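Long-range contacts in O-ureido-L-serine synthase (Streptomyces lavendulae, PDB 3X44), which catalyses the pyridoxal-phosphate-dependent addition of hydroxyurea to O-acetyl-L-serine, giving O-ureido-L-serine for D-cycloserine biosynthesis, and also makes cysteine from sulfide: residues V31-F36 with A288-T293; P15-Q20 with E258-G263; I11-I16 with A157-A162; V245-T250 with A262-G267. The protein carries 1 engineered substitution. All blocks are in the same frame, centred on the assembly; numbering follows the deposited sequence.

Contact 1: V31-F36 with A288-T293; sequences VKVESF and AMLPDT. With PUS ((E)-O-(carbamoylamino)-N-({3-hydroxy-2-methyl-5-[(phosphonooxy)methyl]pyridin-4-yl}methylidene)-L-serine), chain C.
Leu290 lies obliquely across Val31, its CG 3.6 Å from Val31 CB. CG is anti to the carbonyl carbon (chi1 -48°), and from there the two methyls straddle the valine: Leu290 CD1 faces Val31 CG2 and Leu290 CD2 faces Val31 CG1. On the other face of the sheet Lys32 and Met289 run side by side in the same direction, with Met289 SD 3.7 Å from Lys32 CB. The thioether then bends at chi2 and chi3, which brings Met289 CE against Glu34 CG, the side chains at a slant. Beyond this apolar flank Lys32 NZ goes on to a salt bridge with Glu159, while the Glu34 carboxylate takes Thr14 and Arg45.

Strands 28-33 and 285-290 are parallel neighbours in the six-stranded mixed sheet of this type II PLP fold, their short axes 21° apart. The ladder is Lys32 N to Ala288 O (2.9 Å), Leu290 N to Lys32 O (2.9 Å) and Glu34 N to Leu290 O (3.1 Å). A water continues it past the strand ends, accepting from Ser35 N and donating to Leu290 O.

The turn after strand 285-290 reaches PUS, the aldimine of pyridoxal phosphate with O-ureido-L-serine: Pro291 CB is 3.1 Å from its pyridine nitrogen N1, and Asp292 OD2 is 3.3 Å from its methyl carbon C2A. That oxygen is also hydrogen-bonded to Tyr297 and to Asn73, a pyridoxal-phosphate-binding residue.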
# COMPACT_ATOMS: atom_id res chain seq x y z
N VAL A 31 7.88 -4.54 16.27
CA VAL A 31 9.04 -3.71 15.96
C VAL A 31 8.87 -2.93 14.65
O VAL A 31 8.35 -3.46 13.67
CB VAL A 31 10.34 -4.58 15.87
CG1 VAL A 31 10.68 -5.12 17.24
CG2 VAL A 31 10.15 -5.73 14.89
N LYS A 32 9.28 -1.66 14.66
CA LYS A 32 9.21 -0.81 13.47
C LYS A 32 10.56 -0.94 12.78
O LYS A 32 11.60 -0.57 13.33
CB LYS A 32 8.95 0.66 13.84
CG LYS A 32 8.42 1.52 12.68
CD LYS A 32 7.41 2.58 13.15
CE LYS A 32 6.93 3.47 12.00
NZ LYS A 32 6.32 2.72 10.85
N VAL A 33 10.54 -1.49 11.57
CA VAL A 33 11.74 -1.74 10.79
C VAL A 33 12.09 -0.62 9.82
O VAL A 33 11.73 -0.66 8.64
CB VAL A 33 11.58 -3.06 10.01
CG1 VAL A 33 12.95 -3.58 9.57
CG2 VAL A 33 10.88 -4.08 10.88
N GLU A 34 12.82 0.37 10.32
CA GLU A 34 13.24 1.53 9.54
C GLU A 34 14.30 1.22 8.47
O GLU A 34 14.65 2.09 7.68
CB GLU A 34 13.75 2.62 10.48
CG GLU A 34 12.66 3.16 11.41
CD GLU A 34 11.55 3.86 10.65
OE1 GLU A 34 10.37 3.56 10.92
OE2 GLU A 34 11.86 4.71 9.79
N SER A 35 14.81 -0.01 8.47
CA SER A 35 15.81 -0.40 7.48
C SER A 35 15.18 -0.39 6.10
O SER A 35 15.87 -0.31 5.09
CB SER A 35 16.35 -1.80 7.80
OG SER A 35 15.29 -2.74 7.84
N PHE A 36 13.85 -0.48 6.06
CA PHE A 36 13.11 -0.49 4.80
C PHE A 36 13.17 0.86 4.06
O PHE A 36 12.71 0.97 2.92
CB PHE A 36 11.65 -0.89 5.05
CG PHE A 36 11.44 -2.38 5.20
CD1 PHE A 36 11.17 -3.17 4.08
CD2 PHE A 36 11.50 -2.98 6.45
CE1 PHE A 36 10.96 -4.55 4.22
CE2 PHE A 36 11.30 -4.36 6.60
CZ PHE A 36 11.03 -5.14 5.47
N ALA A 288 8.72 -1.50 19.64
CA ALA A 288 10.11 -1.07 19.70
C ALA A 288 10.62 -0.59 18.34
O ALA A 288 10.34 -1.21 17.30
CB ALA A 288 10.99 -2.21 20.20
N MET A 289 11.36 0.51 18.35
CA MET A 289 11.92 1.07 17.12
C MET A 289 13.24 0.39 16.77
O MET A 289 14.09 0.19 17.63
CB MET A 289 12.19 2.57 17.29
CG MET A 289 10.96 3.41 17.54
SD MET A 289 9.92 3.51 16.07
CE MET A 289 11.00 4.37 14.92
N LEU A 290 13.40 0.04 15.49
CA LEU A 290 14.63 -0.56 14.99
C LEU A 290 15.09 0.47 13.96
O LEU A 290 14.66 0.45 12.80
CB LEU A 290 14.36 -1.91 14.31
CG LEU A 290 13.48 -2.95 15.03
CD1 LEU A 290 13.61 -4.27 14.28
CD2 LEU A 290 13.87 -3.11 16.49
N PRO A 291 15.94 1.41 14.38
CA PRO A 291 16.48 2.49 13.55
C PRO A 291 17.18 2.17 12.24
O PRO A 291 17.01 2.90 11.26
CB PRO A 291 17.37 3.27 14.51
CG PRO A 291 16.78 2.97 15.88
CD PRO A 291 16.44 1.51 15.77
N ASP A 292 17.96 1.10 12.19
CA ASP A 292 18.66 0.79 10.96
C ASP A 292 18.98 -0.68 10.73
O ASP A 292 18.70 -1.54 11.57
CB ASP A 292 19.95 1.62 10.88
CG ASP A 292 20.98 1.24 11.94
OD1 ASP A 292 20.73 0.29 12.72
OD2 ASP A 292 22.05 1.89 11.98
N THR A 293 19.56 -0.95 9.57
CA THR A 293 19.95 -2.30 9.18
C THR A 293 21.22 -2.68 9.90
O THR A 293 22.03 -1.81 10.24
CB THR A 293 20.22 -2.37 7.66
OG1 THR A 293 20.84 -3.62 7.34
CG2 THR A 293 21.14 -1.24 7.23
N PUS C . 21.40 9.17 14.27
CA PUS C . 21.75 10.63 14.01
CB PUS C . 22.16 11.37 15.33
OG PUS C . 23.34 10.70 15.95
ND PUS C . 24.17 11.65 16.65
CE PUS C . 24.44 11.46 17.97
NZ2 PUS C . 23.65 10.67 18.71
OZ1 PUS C . 25.37 12.01 18.47
C PUS C . 22.92 10.68 13.00
O PUS C . 23.13 9.74 12.29
OT PUS C . 23.62 11.66 12.93
C2 PUS C . 20.49 4.92 15.20
C3 PUS C . 20.75 6.30 14.75
C4 PUS C . 20.06 7.41 15.43
C5 PUS C . 19.12 7.10 16.51
C6 PUS C . 18.92 5.69 16.87
C2A PUS C . 21.20 3.77 14.55
C4A PUS C . 20.43 8.85 15.14
C5A PUS C . 18.37 8.20 17.24
N1 PUS C . 19.60 4.69 16.22
O3 PUS C . 21.56 6.53 13.69
O1P PUS C . 18.00 11.08 16.30
O2P PUS C . 15.71 10.52 16.13
O3P PUS C . 16.82 10.30 18.22
O4P PUS C . 17.32 8.77 16.40
P PUS C . 16.96 10.17 16.76
O HOH W 1 15.42 -1.76 11.00

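Contact 2: P15-Q20 with E258-G263; sequences PIVRLQ and EGIFAG
Glu258 sends its carboxylate across to the backbone of Gln20, where Gln20 N donates to Glu258 OE1 at 2.7 Å with an N-H...O angle of 158°. The amide meets OE1 on the syn side, 23° out of the carboxylate plane. The side chain gets there by folding: CG is anti to the carbonyl carbon and the chain bends at chi2 (-87°), which turns the carboxylate toward the Gln20 amide. Glu258 is the first residue to leave helical geometry after helix 244-257, so the acid reaches out from that helix end. Its other oxygen accepts from the amides of Arg21 and Met22, and the one carboxylate thus receives a run of successive backbone N-H groups.

Leu19 crosses Glu258 at about a right angle, placing Leu19 CB 3.7 Å from Glu258 OE2. The apolar half of the contact centres on Ile260 CD1. With CG1 anti to the carbonyl carbon and the longer branch extended, this methyl is presented to two partners: Val17 CG2 meets it tip to tip at 3.8 Å, and Leu19 CD2 approaches at 3.9 Å from a side chain lying roughly perpendicular. Ile260 also packs on Leu290 of strand 285-290, so the loop between helices 244-257 and 264-278 reaches past the edge strand to an inner strand of the sheet.

Chemically, the backbone from Gln20 to Met22 is held by a side-chain acceptor, and the carboxylate of this buried residue lies beside apolar side chains; its several N-H donors would be expected to stabilise the negative charge.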
# COMPACT_ATOMS: atom_id res chain seq x y z
N PRO A 15 7.24 -1.03 7.63
CA PRO A 15 6.45 -2.07 8.28
C PRO A 15 6.71 -2.23 9.76
O PRO A 15 7.80 -1.94 10.25
CB PRO A 15 6.81 -3.34 7.51
CG PRO A 15 8.09 -3.06 6.83
CD PRO A 15 8.26 -1.57 6.71
N ILE A 16 5.68 -2.66 10.47
CA ILE A 16 5.77 -2.95 11.89
C ILE A 16 5.41 -4.43 11.91
O ILE A 16 4.37 -4.84 11.39
CB ILE A 16 4.74 -2.15 12.73
CG1 ILE A 16 5.17 -0.68 12.82
CG2 ILE A 16 4.65 -2.72 14.15
CD1 ILE A 16 4.19 0.18 13.58
N VAL A 17 6.28 -5.25 12.49
CA VAL A 17 6.06 -6.68 12.54
C VAL A 17 6.16 -7.25 13.95
O VAL A 17 6.89 -6.73 14.80
CB VAL A 17 7.08 -7.43 11.62
CG1 VAL A 17 7.49 -6.52 10.47
CG2 VAL A 17 8.31 -7.84 12.42
N ARG A 18 5.43 -8.33 14.18
CA ARG A 18 5.42 -8.97 15.48
C ARG A 18 6.60 -9.93 15.63
O ARG A 18 6.96 -10.63 14.68
CB ARG A 18 4.11 -9.74 15.65
CG ARG A 18 3.88 -10.36 17.01
CD ARG A 18 2.47 -10.93 17.09
NE ARG A 18 2.22 -11.64 18.34
CZ ARG A 18 2.76 -12.82 18.65
NH1 ARG A 18 3.58 -13.42 17.80
NH2 ARG A 18 2.48 -13.39 19.82
N LEU A 19 7.21 -9.96 16.81
CA LEU A 19 8.29 -10.90 17.06
C LEU A 19 7.57 -12.22 17.32
O LEU A 19 6.58 -12.27 18.07
CB LEU A 19 9.13 -10.48 18.28
CG LEU A 19 9.96 -9.19 18.12
CD1 LEU A 19 11.00 -9.08 19.23
CD2 LEU A 19 10.64 -9.20 16.75
N GLN A 20 8.05 -13.29 16.71
CA GLN A 20 7.42 -14.60 16.83
C GLN A 20 7.86 -15.50 17.98
O GLN A 20 7.07 -16.31 18.45
CB GLN A 20 7.58 -15.35 15.51
CG GLN A 20 6.71 -14.79 14.39
CD GLN A 20 5.26 -15.23 14.52
OE1 GLN A 20 4.65 -15.10 15.58
NE2 GLN A 20 4.71 -15.74 13.43
N GLU A 258 14.60 -14.42 14.70
CA GLU A 258 13.43 -13.85 14.06
C GLU A 258 13.68 -13.48 12.60
O GLU A 258 12.75 -13.14 11.87
CB GLU A 258 12.97 -12.61 14.83
CG GLU A 258 12.72 -12.86 16.31
CD GLU A 258 11.30 -13.34 16.59
OE1 GLU A 258 10.51 -13.44 15.62
OE2 GLU A 258 10.99 -13.62 17.76
N GLY A 259 14.93 -13.57 12.17
CA GLY A 259 15.22 -13.22 10.79
C GLY A 259 15.19 -11.71 10.57
O GLY A 259 14.95 -11.25 9.46
N ILE A 260 15.40 -10.95 11.63
CA ILE A 260 15.42 -9.49 11.52
C ILE A 260 16.82 -9.01 11.90
O ILE A 260 17.24 -9.12 13.05
CB ILE A 260 14.37 -8.84 12.45
CG1 ILE A 260 12.97 -9.33 12.07
CG2 ILE A 260 14.41 -7.32 12.29
CD1 ILE A 260 11.91 -9.02 13.10
N PHE A 261 17.53 -8.49 10.90
CA PHE A 261 18.89 -8.01 11.05
C PHE A 261 18.93 -6.49 11.21
O PHE A 261 18.75 -5.75 10.25
CB PHE A 261 19.71 -8.43 9.83
CG PHE A 261 21.19 -8.21 9.99
CD1 PHE A 261 21.84 -8.58 11.16
CD2 PHE A 261 21.93 -7.65 8.95
CE1 PHE A 261 23.20 -8.38 11.31
CE2 PHE A 261 23.29 -7.45 9.08
CZ PHE A 261 23.94 -7.81 10.27
N ALA A 262 19.19 -6.03 12.43
CA ALA A 262 19.21 -4.61 12.73
C ALA A 262 20.46 -4.16 13.49
O ALA A 262 21.27 -4.99 13.91
CB ALA A 262 17.96 -4.24 13.53
N GLY A 263 20.61 -2.85 13.66
CA GLY A 263 21.78 -2.32 14.34
C GLY A 263 21.79 -2.48 15.85
O GLY A 263 20.94 -3.17 16.42

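Contact 3: I11-I16 with A157-A162; sequences IGRTPI and ASEILA
Glu159 starts with CG anti to the carbonyl carbon (chi1 -65°) and is extended beyond it, which carries its carboxylate from helix 147-164 to the backbone of Arg13 and Thr14. Two amides meet it there, one per oxygen: Arg13 N to Glu159 OE2 at 2.9 Å and Thr14 N to Glu159 OE1 at 3.2 Å. Both come from above the carboxylate plane, 62° and 58° out of it, so the loop lies over the flat of the group.

Gly12 precedes these donors with a positive phi. The pairing ties the loop ahead of edge strand 16-18 to a helix packed against the mixed sheet of this type II PLP fold. From strand 28-33 Lys32 adds a salt bridge to Glu159 OE1, as does Arg45 of helix 43-56.

Farther along, Ile16 CD1 sits 4.1 Å from Ile160 CG1, the two side chains crossing at about a right angle. Ile160 also touches Val185 of helix 180-192, and Ile16 meets Leu3 of the second subunit.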
# COMPACT_ATOMS: atom_id res chain seq x y z
N ILE A 11 10.47 7.01 0.90
CA ILE A 11 10.86 7.23 2.28
C ILE A 11 9.64 7.17 3.21
O ILE A 11 8.58 7.72 2.90
CB ILE A 11 11.58 8.60 2.44
CG1 ILE A 11 13.00 8.50 1.88
CG2 ILE A 11 11.59 9.03 3.90
CD1 ILE A 11 13.75 9.81 1.81
N GLY A 12 9.80 6.49 4.34
CA GLY A 12 8.72 6.37 5.29
C GLY A 12 7.88 5.14 5.06
O GLY A 12 8.28 4.24 4.32
N ARG A 13 6.71 5.10 5.70
CA ARG A 13 5.78 4.00 5.58
C ARG A 13 6.47 2.65 5.77
O ARG A 13 6.36 1.75 4.93
CB ARG A 13 5.07 4.05 4.22
CG ARG A 13 4.10 5.21 4.09
CD ARG A 13 3.54 5.33 2.69
NE ARG A 13 4.57 5.12 1.67
CZ ARG A 13 5.32 6.08 1.13
NH1 ARG A 13 5.16 7.34 1.52
NH2 ARG A 13 6.23 5.77 0.21
N THR A 14 7.18 2.51 6.88
CA THR A 14 7.89 1.27 7.16
C THR A 14 7.01 0.27 7.89
O THR A 14 6.14 0.63 8.67
CB THR A 14 9.13 1.53 8.02
OG1 THR A 14 8.74 2.19 9.23
CG2 THR A 14 10.11 2.41 7.26
N PRO A 15 7.24 -1.03 7.63
CA PRO A 15 6.45 -2.07 8.28
C PRO A 15 6.71 -2.23 9.76
O PRO A 15 7.80 -1.94 10.25
CB PRO A 15 6.81 -3.34 7.51
CG PRO A 15 8.09 -3.06 6.83
CD PRO A 15 8.26 -1.57 6.71
N ILE A 16 5.68 -2.66 10.47
CA ILE A 16 5.77 -2.95 11.89
C ILE A 16 5.41 -4.43 11.91
O ILE A 16 4.37 -4.84 11.39
CB ILE A 16 4.74 -2.15 12.73
CG1 ILE A 16 5.17 -0.68 12.82
CG2 ILE A 16 4.65 -2.72 14.15
CD1 ILE A 16 4.19 0.18 13.58
N ALA A 157 4.79 8.76 13.47
CA ALA A 157 3.70 8.67 14.44
C ALA A 157 2.38 8.27 13.76
O ALA A 157 1.58 7.53 14.33
CB ALA A 157 3.52 10.02 15.15
N SER A 158 2.15 8.78 12.55
CA SER A 158 0.91 8.48 11.83
C SER A 158 0.84 7.01 11.43
O SER A 158 -0.24 6.42 11.42
CB SER A 158 0.79 9.36 10.58
OG SER A 158 0.53 10.71 10.93
N GLU A 159 1.98 6.44 11.07
CA GLU A 159 2.05 5.03 10.67
C GLU A 159 1.79 4.15 11.88
O GLU A 159 1.08 3.14 11.80
CB GLU A 159 3.43 4.72 10.09
CG GLU A 159 3.76 5.47 8.80
CD GLU A 159 5.25 5.59 8.56
OE1 GLU A 159 6.00 4.69 8.97
OE2 GLU A 159 5.66 6.60 7.95
N ILE A 160 2.37 4.53 13.01
CA ILE A 160 2.22 3.78 14.25
C ILE A 160 0.76 3.80 14.71
O ILE A 160 0.17 2.76 14.99
CB ILE A 160 3.12 4.36 15.37
CG1 ILE A 160 4.59 4.01 15.09
CG2 ILE A 160 2.68 3.83 16.75
CD1 ILE A 160 5.61 4.74 15.97
N LEU A 161 0.16 4.99 14.75
CA LEU A 161 -1.23 5.12 15.18
C LEU A 161 -2.21 4.42 14.25
O LEU A 161 -3.19 3.83 14.71
CB LEU A 161 -1.60 6.59 15.31
CG LEU A 161 -0.96 7.31 16.50
CD1 LEU A 161 -1.08 8.82 16.32
CD2 LEU A 161 -1.64 6.86 17.80
N ALA A 162 -1.95 4.49 12.95
CA ALA A 162 -2.83 3.85 11.97
C ALA A 162 -2.79 2.34 12.14
O ALA A 162 -3.82 1.67 12.12
CB ALA A 162 -2.39 4.22 10.54

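Contact 4: V245-T250 with A262-G267; sequences VTARDT and AGISAG. With PUS ((E)-O-(carbamoylamino)-N-({3-hydroxy-2-methyl-5-[(phosphonooxy)methyl]pyridin-4-yl}methylidene)-L-serine), chain C.
Ala247 and Gly267 approach backbone to backbone, their CA atoms 4.5 Å apart. Gly267 CA makes a CA-H...O contact to Ala247 O at 3.4 Å, with 146° at the hydrogen. With no side chain at Gly267, its CA meets that oxygen directly and the helix backbones come close.

Van der Waals contacts flank this point. Ala247 CB rests 3.8 Å from Ile264 O and 4.2 Å from Ile264 CG2, while Thr250 lays CB and CG2 against Gly267 O, each at 3.3 Å.

Two side-chain interactions lie within helix 244-257. Thr250 OG1, anti to the carbonyl carbon (chi1 -54°), turns back to donate to Thr246 O at 2.6 Å from above the carbonyl plane; Thr250 N reaches the same oxygen from the opposite face. On the outer side Arg248 grips Asp249 OD2 side-on through NE and NH2; outside the two segments, its NH1 bonds Phe301 O.

Ser265 points away from helix 244-257 and donates from OG to PUS N1 at 2.7 Å. A serine at the first turn of a helix, bonded to the pyridine nitrogen, is characteristic of the cysteine synthase family of type II PLP enzymes.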
# COMPACT_ATOMS: atom_id res chain seq x y z
N VAL A 245 26.41 -4.19 25.62
CA VAL A 245 26.59 -5.62 25.39
C VAL A 245 25.23 -6.31 25.26
O VAL A 245 25.01 -7.09 24.32
CB VAL A 245 27.39 -6.28 26.53
CG1 VAL A 245 27.68 -7.74 26.19
CG2 VAL A 245 28.70 -5.54 26.74
N THR A 246 24.33 -6.04 26.20
CA THR A 246 23.00 -6.64 26.14
C THR A 246 22.34 -6.28 24.81
O THR A 246 21.69 -7.11 24.18
CB THR A 246 22.11 -6.12 27.27
OG1 THR A 246 22.67 -6.49 28.54
CG2 THR A 246 20.72 -6.71 27.15
N ALA A 247 22.52 -5.03 24.39
CA ALA A 247 21.94 -4.54 23.14
C ALA A 247 22.50 -5.32 21.96
O ALA A 247 21.76 -5.75 21.07
CB ALA A 247 22.25 -3.05 22.98
N ARG A 248 23.82 -5.49 21.97
CA ARG A 248 24.54 -6.21 20.92
C ARG A 248 24.04 -7.65 20.83
O ARG A 248 23.80 -8.18 19.74
CB ARG A 248 26.04 -6.19 21.24
CG ARG A 248 26.95 -6.50 20.06
CD ARG A 248 27.14 -8.00 19.88
NE ARG A 248 27.45 -8.69 21.13
CZ ARG A 248 28.67 -8.91 21.60
NH1 ARG A 248 29.73 -8.48 20.91
NH2 ARG A 248 28.85 -9.56 22.74
N ASP A 249 23.88 -8.28 21.99
CA ASP A 249 23.42 -9.66 22.06
C ASP A 249 21.97 -9.78 21.60
O ASP A 249 21.57 -10.78 21.00
CB ASP A 249 23.54 -10.18 23.49
CG ASP A 249 24.98 -10.39 23.92
OD1 ASP A 249 25.20 -10.64 25.12
OD2 ASP A 249 25.88 -10.30 23.06
N THR A 250 21.17 -8.74 21.86
CA THR A 250 19.77 -8.76 21.47
C THR A 250 19.63 -8.60 19.96
O THR A 250 18.72 -9.16 19.34
CB THR A 250 18.99 -7.68 22.24
OG1 THR A 250 19.21 -7.87 23.65
CG2 THR A 250 17.52 -7.78 21.96
N ALA A 262 19.19 -6.03 12.43
CA ALA A 262 19.21 -4.61 12.73
C ALA A 262 20.46 -4.16 13.49
O ALA A 262 21.27 -4.99 13.91
CB ALA A 262 17.96 -4.24 13.53
N GLY A 263 20.61 -2.85 13.66
CA GLY A 263 21.78 -2.32 14.34
C GLY A 263 21.79 -2.48 15.85
O GLY A 263 20.94 -3.17 16.42
N ILE A 264 22.75 -1.83 16.50
CA ILE A 264 22.90 -1.90 17.95
C ILE A 264 21.76 -1.21 18.68
O ILE A 264 21.15 -1.79 19.57
CB ILE A 264 24.22 -1.27 18.42
CG1 ILE A 264 25.33 -1.56 17.41
CG2 ILE A 264 24.59 -1.82 19.78
CD1 ILE A 264 25.75 -3.03 17.36
N SER A 265 21.47 0.03 18.30
CA SER A 265 20.39 0.77 18.95
C SER A 265 19.10 -0.03 18.82
O SER A 265 18.23 0.05 19.67
CB SER A 265 20.22 2.16 18.32
OG SER A 265 19.67 2.08 17.02
N ALA A 266 19.00 -0.80 17.74
CA ALA A 266 17.82 -1.61 17.52
C ALA A 266 17.77 -2.72 18.57
O ALA A 266 16.73 -2.98 19.18
CB ALA A 266 17.84 -2.21 16.12
N GLY A 267 18.91 -3.36 18.79
CA GLY A 267 18.96 -4.41 19.79
C GLY A 267 18.68 -3.83 21.17
O GLY A 267 18.14 -4.51 22.05
N PUS C . 21.40 9.17 14.27
CA PUS C . 21.75 10.63 14.01
CB PUS C . 22.16 11.37 15.33
OG PUS C . 23.34 10.70 15.95
ND PUS C . 24.17 11.65 16.65
CE PUS C . 24.44 11.46 17.97
NZ2 PUS C . 23.65 10.67 18.71
OZ1 PUS C . 25.37 12.01 18.47
C PUS C . 22.92 10.68 13.00
O PUS C . 23.13 9.74 12.29
OT PUS C . 23.62 11.66 12.93
C2 PUS C . 20.49 4.92 15.20
C3 PUS C . 20.75 6.30 14.75
C4 PUS C . 20.06 7.41 15.43
C5 PUS C . 19.12 7.10 16.51
C6 PUS C . 18.92 5.69 16.87
C2A PUS C . 21.20 3.77 14.55
C4A PUS C . 20.43 8.85 15.14
C5A PUS C . 18.37 8.20 17.24
N1 PUS C . 19.60 4.69 16.22
O3 PUS C . 21.56 6.53 13.69
O1P PUS C . 18.00 11.08 16.30
O2P PUS C . 15.71 10.52 16.13
O3P PUS C . 16.82 10.30 18.22
O4P PUS C . 17.32 8.77 16.40
P PUS C . 16.96 10.17 16.76

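All four contacts are mostly buried, but contact 1 is the most central, about 8 Å from the chain centre, and combines a parallel strand ladder with ligand contact. Contacts 2 and 3 lie about 15 Å out, and each rests on a glutamate receiving backbone amides beside isoleucine packing. Contact 4 differs in joining two helices by close backbone approach. Contact 2 overlaps in sequence with contact 3 at Pro15-Ile16 and with contact 4 at Ala262-Gly263. Contact 1 touches all three: Val31 N meets Val17 O of contact 2 at 2.8 Å, Lys32 bridges to Glu159, and Asp292 O meets Gly263 N. Contacts 1 and 4 both touch PUS; contacts 1 to 3 touch the second subunit, contact 4 no other chain.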